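Local coordinates for protein peptidoglycan-binding domain 1 (Burkholderia, PDB 5NM7) that is a modular phage endolysin that probably binds peptidoglycan and cleaves it with a lysozyme-like N-acetylmuramidase domain, at residues 2-7 with 54-59. Sequence-based numbering, arbitrary orientation.
Sequences YKTLRL and DGIAGP. With GLY (glycine), chain C.
One face of the R6 guanidinium rests against I56, whose CG2 sits 4.0 Å above its plane, near the border of the group rather than over its centre, while NH1 meets I56 CD1 at 3.8 Å. The bend at chi3 (64°) brings the head back beside the isoleucine, so that the two side chains run alongside each other and the branched hydrocarbon offers an apolar surface to the exposed, flat cation. The same methyl, I56 CG2, also touches T4 CG2 at 3.7 Å; a T4 chi1 of -65° sets OG1 beside the backbone N and turns CG2 anti to it, toward I56, while OG1 packs near P59 CD and G58 CA.

The backbones run antiparallel and join in a single hydrogen-bonded bridge. L5 N donates to A57 O at 2.9 Å, and A57 N returns a 2.8 Å bond to L5 O. The small A57 side chain packs beside L5, CB to CB 4.2 Å, and both touch L17 of helix 12-23. A water extends the pairing, accepting from L7 N and donating to G55 O.

The far side of 54-59 holds a bound glycine. Its amino N donates to D54 OD2 (2.8 Å) and I56 O, whereas its carboxylate lies by G58 N, a weak bond, and by K60 N at the start of helix 59-67; G58 has no side chain, so the carboxylate can lie close against its backbone. D54 OD1 meanwhile closes an Asx turn onto I56 N. The bridge thus ties the N-terminal segment to a pocket-forming turn, where an acidic group faces the ligand's amine and backbone N-H groups its carboxylate.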
loop_
_atom_site.group_PDB
_atom_site.type_symbol
_atom_site.label_atom_id
_atom_site.label_comp_id
_atom_site.label_asym_id
_atom_site.label_seq_id
_atom_site.Cartn_x
_atom_site.Cartn_y
_atom_site.Cartn_z
ATOM N N TYR A 2 17.495 -1.251 10.741
ATOM C CA TYR A 2 17.867 0.200 10.621
ATOM C C TYR A 2 16.603 1.044 10.467
ATOM O O TYR A 2 15.576 0.559 9.986
ATOM C CB TYR A 2 18.816 0.456 9.436
ATOM C CG TYR A 2 19.912 -0.585 9.263
ATOM C CD1 TYR A 2 21.089 -0.536 10.015
ATOM C CD2 TYR A 2 19.757 -1.635 8.356
ATOM C CE1 TYR A 2 22.081 -1.501 9.855
ATOM C CE2 TYR A 2 20.737 -2.600 8.185
ATOM C CZ TYR A 2 21.897 -2.535 8.933
ATOM O OH TYR A 2 22.857 -3.506 8.751
ATOM N N LYS A 3 16.679 2.303 10.884
ATOM C CA LYS A 3 15.534 3.204 10.771
ATOM C C LYS A 3 15.355 3.601 9.286
ATOM O O LYS A 3 16.327 3.615 8.497
ATOM C CB LYS A 3 15.668 4.414 11.744
ATOM C CG LYS A 3 16.372 5.676 11.226
ATOM C CD LYS A 3 15.425 6.872 11.059
ATOM C CE LYS A 3 15.427 7.808 12.268
ATOM N NZ LYS A 3 16.591 8.747 12.247
ATOM N N THR A 4 14.112 3.874 8.906
ATOM C CA THR A 4 13.805 4.356 7.556
ATOM C C THR A 4 14.391 5.745 7.366
ATOM O O THR A 4 14.196 6.617 8.208
ATOM C CB THR A 4 12.286 4.395 7.299
ATOM O OG1 THR A 4 11.790 3.059 7.335
ATOM C CG2 THR A 4 11.947 5.001 5.943
ATOM N N LEU A 5 15.083 5.949 6.253
ATOM C CA LEU A 5 15.708 7.202 5.923
ATOM C C LEU A 5 15.139 7.754 4.622
ATOM O O LEU A 5 14.835 7.014 3.682
ATOM C CB LEU A 5 17.223 7.038 5.764
ATOM C CG LEU A 5 17.919 6.513 7.021
ATOM C CD1 LEU A 5 19.386 6.272 6.715
ATOM C CD2 LEU A 5 17.785 7.490 8.184
ATOM N N ARG A 6 15.051 9.069 4.572
ATOM C CA ARG A 6 14.512 9.764 3.431
ATOM C C ARG A 6 15.163 11.112 3.263
ATOM O O ARG A 6 15.881 11.612 4.154
ATOM C CB ARG A 6 12.974 9.904 3.578
ATOM C CG ARG A 6 12.550 10.721 4.795
ATOM C CD ARG A 6 11.055 10.786 5.105
ATOM N NE ARG A 6 10.492 9.483 5.456
ATOM C CZ ARG A 6 9.593 8.804 4.735
ATOM N NH1 ARG A 6 9.090 9.277 3.579
ATOM N NH2 ARG A 6 9.173 7.637 5.192
ATOM N N LEU A 7 14.879 11.716 2.121
ATOM C CA LEU A 7 15.387 13.039 1.776
ATOM C C LEU A 7 15.267 13.996 2.948
ATOM O O LEU A 7 14.198 14.127 3.540
ATOM C CB LEU A 7 14.638 13.617 0.578
ATOM C CG LEU A 7 15.234 14.932 0.063
ATOM C CD1 LEU A 7 16.345 14.653 -0.921
ATOM C CD2 LEU A 7 14.171 15.836 -0.562
ATOM N N ASP A 54 11.494 4.354 -5.113
ATOM C CA ASP A 54 10.873 5.535 -4.491
ATOM C C ASP A 54 11.883 6.465 -3.822
ATOM O O ASP A 54 11.516 7.528 -3.326
ATOM C CB ASP A 54 9.760 5.165 -3.504
ATOM C CG ASP A 54 10.226 4.275 -2.357
ATOM O OD1 ASP A 54 11.454 4.162 -2.157
ATOM O OD2 ASP A 54 9.338 3.686 -1.666
ATOM N N GLY A 55 13.149 6.072 -3.783
ATOM C CA GLY A 55 14.161 6.931 -3.158
ATOM C C GLY A 55 14.095 6.996 -1.647
ATOM O O GLY A 55 14.775 7.825 -1.048
ATOM N N ILE A 56 13.327 6.096 -1.022
ATOM C CA ILE A 56 13.177 6.020 0.416
ATOM C C ILE A 56 13.838 4.743 0.896
ATOM O O ILE A 56 13.497 3.650 0.427
ATOM C CB ILE A 56 11.696 6.064 0.843
ATOM C CG1 ILE A 56 11.080 7.410 0.417
ATOM C CG2 ILE A 56 11.543 5.899 2.343
ATOM C CD1 ILE A 56 9.561 7.364 0.330
ATOM N N ALA A 57 14.831 4.898 1.787
ATOM C CA ALA A 57 15.552 3.731 2.309
ATOM C C ALA A 57 14.772 3.194 3.480
ATOM O O ALA A 57 15.044 3.518 4.645
ATOM C CB ALA A 57 16.977 4.099 2.706
ATOM N N GLY A 58 13.799 2.347 3.176
ATOM C CA GLY A 58 13.003 1.704 4.230
ATOM C C GLY A 58 13.457 0.282 4.472
ATOM O O GLY A 58 14.518 -0.125 3.974
ATOM N N PRO A 59 12.638 -0.510 5.179
ATOM C CA PRO A 59 13.060 -1.874 5.572
ATOM C C PRO A 59 13.348 -2.799 4.394
ATOM O O PRO A 59 14.268 -3.626 4.440
ATOM C CB PRO A 59 11.885 -2.372 6.423
ATOM C CG PRO A 59 11.129 -1.154 6.808
ATOM C CD PRO A 59 11.316 -0.156 5.746
HETATM N N GLY C . 10.988 2.035 -0.205
HETATM C CA GLY C . 10.419 1.395 1.021
HETATM C C GLY C . 11.319 0.335 1.639
HETATM O O GLY C . 10.832 -0.449 2.460
HETATM O OXT GLY C . 12.535 0.297 1.358
HETATM O O HOH W 1 13.641 10.236 -0.068
#